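Guanine nucleotide exchange factor p115rhogef (Homo sapiens, PDB 1IAP) acts as a guanine nucleotide exchange factor for Rho GTPases, and its N-terminal RGS-like domain probably binds G-protein alpha subunits to regulate their signalling. Local coordinates at residues L69-P74 with Q103-A108. Sequence-based numbering, arbitrary orientation.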
ATOM      1  N   LEU A  69       2.004  -4.958  11.563  1.00 21.28           N
ATOM      2  CA  LEU A  69       2.593  -4.164  10.493  1.00 26.11           C
ATOM      3  C   LEU A  69       3.059  -2.804  11.001  1.00 22.41           C
ATOM      4  O   LEU A  69       3.117  -1.840  10.240  1.00 20.27           O
ATOM      5  CB  LEU A  69       1.578  -3.969   9.360  1.00 20.57           C
ATOM      6  CG  LEU A  69       0.997  -5.196   8.652  1.00 30.91           C
ATOM      7  CD1 LEU A  69      -0.009  -4.727   7.620  1.00 25.21           C
ATOM      8  CD2 LEU A  69       2.093  -6.022   7.989  1.00 27.98           C
ATOM      9  N   ARG A  70       3.433  -2.745  12.277  1.00 23.57           N
ATOM     10  CA  ARG A  70       3.878  -1.494  12.876  1.00 27.11           C
ATOM     11  C   ARG A  70       5.031  -0.867  12.113  1.00 24.18           C
ATOM     12  O   ARG A  70       6.017  -1.536  11.791  1.00 26.39           O
ATOM     13  CB  ARG A  70       4.287  -1.695  14.336  1.00 22.40           C
ATOM     14  CG  ARG A  70       4.497  -0.382  15.088  1.00 25.98           C
ATOM     15  CD  ARG A  70       4.732  -0.619  16.574  1.00 28.30           C
ATOM     16  NE  ARG A  70       4.391   0.563  17.362  1.00 43.18           N
ATOM     17  CZ  ARG A  70       5.274   1.357  17.957  1.00 49.12           C
ATOM     18  NH1 ARG A  70       6.574   1.104  17.867  1.00 54.93           N
ATOM     19  NH2 ARG A  70       4.854   2.422  18.627  1.00 50.35           N
ATOM     20  N   VAL A  71       4.862   0.407  11.776  1.00 22.05           N
ATOM     21  CA  VAL A  71       5.882   1.166  11.067  1.00 24.60           C
ATOM     22  C   VAL A  71       6.575   2.060  12.095  1.00 24.80           C
ATOM     23  O   VAL A  71       6.022   2.317  13.165  1.00 25.64           O
ATOM     24  CB  VAL A  71       5.261   2.061   9.958  1.00 30.78           C
ATOM     25  CG1 VAL A  71       4.505   1.212   8.942  1.00 25.52           C
ATOM     26  CG2 VAL A  71       4.336   3.109  10.565  1.00 28.90           C
ATOM     27  N   PRO A  72       7.821   2.482  11.820  1.00 24.49           N
ATOM     28  CA  PRO A  72       8.523   3.354  12.770  1.00 26.26           C
ATOM     29  C   PRO A  72       7.772   4.689  12.870  1.00 24.87           C
ATOM     30  O   PRO A  72       7.689   5.454  11.905  1.00 28.61           O
ATOM     31  CB  PRO A  72       9.916   3.500  12.144  1.00 29.40           C
ATOM     32  CG  PRO A  72       9.682   3.244  10.676  1.00 29.67           C
ATOM     33  CD  PRO A  72       8.699   2.105  10.698  1.00 27.97           C
ATOM     34  N   VAL A  73       7.192   4.929  14.041  1.00 26.12           N
ATOM     35  CA  VAL A  73       6.393   6.123  14.300  1.00 26.08           C
ATOM     36  C   VAL A  73       7.203   7.289  14.859  1.00 30.06           C
ATOM     37  O   VAL A  73       8.064   7.099  15.716  1.00 29.56           O
ATOM     38  CB  VAL A  73       5.259   5.800  15.313  1.00 29.29           C
ATOM     39  CG1 VAL A  73       4.281   6.971  15.426  1.00 30.89           C
ATOM     40  CG2 VAL A  73       4.528   4.523  14.910  1.00 31.03           C
ATOM     41  N   PRO A  74       6.971   8.508  14.343  1.00 34.28           N
ATOM     42  CA  PRO A  74       7.700   9.679  14.839  1.00 37.48           C
ATOM     43  C   PRO A  74       7.379   9.834  16.327  1.00 27.89           C
ATOM     44  O   PRO A  74       6.209   9.878  16.712  1.00 29.37           O
ATOM     45  CB  PRO A  74       7.093  10.817  14.023  1.00 37.54           C
ATOM     46  CG  PRO A  74       6.788  10.157  12.724  1.00 38.05           C
ATOM     47  CD  PRO A  74       6.158   8.864  13.165  1.00 36.67           C
ATOM     48  N   GLN A 103       5.358  10.936   6.059  1.00 25.97           N
ATOM     49  CA  GLN A 103       6.638  11.586   5.790  1.00 28.05           C
ATOM     50  C   GLN A 103       7.797  10.721   6.284  1.00 25.07           C
ATOM     51  O   GLN A 103       8.800  10.561   5.584  1.00 29.18           O
ATOM     52  CB  GLN A 103       6.672  12.972   6.448  1.00 37.03           C
ATOM     53  CG  GLN A 103       7.697  13.928   5.857  1.00 48.83           C
ATOM     54  CD  GLN A 103       9.113  13.657   6.332  1.00 57.67           C
ATOM     55  OE1 GLN A 103      10.046  13.586   5.531  1.00 65.06           O
ATOM     56  NE2 GLN A 103       9.281  13.513   7.643  1.00 60.37           N
ATOM     57  N   SER A 104       7.632  10.127   7.464  1.00 31.70           N
ATOM     58  CA  SER A 104       8.657   9.273   8.060  1.00 33.79           C
ATOM     59  C   SER A 104       8.861   7.916   7.375  1.00 35.73           C
ATOM     60  O   SER A 104       9.756   7.157   7.758  1.00 36.43           O
ATOM     61  CB  SER A 104       8.368   9.060   9.549  1.00 37.30           C
ATOM     62  OG  SER A 104       7.085   8.489   9.746  1.00 42.98           O
ATOM     63  N   GLN A 105       8.025   7.597   6.389  1.00 31.68           N
ATOM     64  CA  GLN A 105       8.143   6.328   5.667  1.00 28.81           C
ATOM     65  C   GLN A 105       8.769   6.533   4.286  1.00 30.67           C
ATOM     66  O   GLN A 105       9.178   5.571   3.637  1.00 26.52           O
ATOM     67  CB  GLN A 105       6.768   5.665   5.482  1.00 27.04           C
ATOM     68  CG  GLN A 105       5.909   5.556   6.729  1.00 26.93           C
ATOM     69  CD  GLN A 105       6.559   4.757   7.838  1.00 28.87           C
ATOM     70  OE1 GLN A 105       7.020   3.633   7.626  1.00 28.33           O
ATOM     71  NE2 GLN A 105       6.587   5.330   9.036  1.00 29.16           N
ATOM     72  N   GLN A 106       8.834   7.786   3.841  1.00 33.77           N
ATOM     73  CA  GLN A 106       9.383   8.122   2.526  1.00 32.61           C
ATOM     74  C   GLN A 106      10.752   7.529   2.201  1.00 36.17           C
ATOM     75  O   GLN A 106      10.970   7.067   1.083  1.00 36.35           O
ATOM     76  CB  GLN A 106       9.403   9.641   2.318  1.00 39.95           C
ATOM     77  CG  GLN A 106       8.019  10.272   2.199  1.00 44.60           C
ATOM     78  CD  GLN A 106       7.187   9.663   1.081  1.00 53.96           C
ATOM     79  OE1 GLN A 106       6.076   9.181   1.311  1.00 52.55           O
ATOM     80  NE2 GLN A 106       7.721   9.683  -0.139  1.00 55.23           N
ATOM     81  N   VAL A 107      11.668   7.533   3.168  1.00 39.82           N
ATOM     82  CA  VAL A 107      13.005   6.982   2.945  1.00 36.30           C
ATOM     83  C   VAL A 107      12.971   5.483   2.621  1.00 32.03           C
ATOM     84  O   VAL A 107      13.528   5.054   1.612  1.00 34.16           O
ATOM     85  CB  VAL A 107      13.946   7.238   4.152  1.00 35.85           C
ATOM     86  CG1 VAL A 107      15.249   6.451   3.996  1.00 37.44           C
ATOM     87  CG2 VAL A 107      14.260   8.724   4.261  1.00 34.98           C
ATOM     88  N   ALA A 108      12.311   4.699   3.471  1.00 31.81           N
ATOM     89  CA  ALA A 108      12.214   3.253   3.275  1.00 30.73           C
ATOM     90  C   ALA A 108      11.508   2.897   1.970  1.00 27.36           C
ATOM     91  O   ALA A 108      12.005   2.072   1.199  1.00 32.53           O
ATOM     92  CB  ALA A 108      11.497   2.605   4.448  1.00 24.60           C
TER
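With CG of Q105 anti to its carbonyl carbon (chi1 -49°) and the chain bent at chi2 (-59°), the amide swings across to V71 and P72. The two side chains of Q105 and V71 meet at about a right angle, the amide oxygen OE1 of Q105 lying 3.3 Å from CB of V71. The V71 methyls divide between the two ends of the amide, CG1 lying 3.7 Å from Q105 OE1 and CG2 3.5 Å from Q105 NE2, and the ring of P72 reaches the same amide through CD, 3.8 Å from Q105 OE1. NE2 of Q105 donates a weak, bent hydrogen bond to the carbonyl O of P72 (3.1 Å, N-H...O angle 135°) and a second weak one to the backbone O of V101. One amide nitrogen thus links the proline-rich segment 69-74 to the end of helix 91-103. Shortening this side chain to an alanine is likely to take the amide donor from the carbonyls of P72 and V101 and to leave a gap beside V71. Further along, CG of P74 packs 3.4 Å from OG of S104, a hydroxyl held chiefly by its hydrogen bond to the backbone O of V101. Both V71 and Q105 also touch helix 32-43, V71 at C36 and Q105 at P33 and C37. A type I beta turn from Q103 to Q106, with Q106 N bonded to Q103 O, joins helices 91-103 and 106-121. In this all-helical RGS-like domain, the contact is an interhelical turn packed against an extended loop, the latter leading from helix 48-63 to helix 75-81, with P74 at the N-cap of helix 75-81.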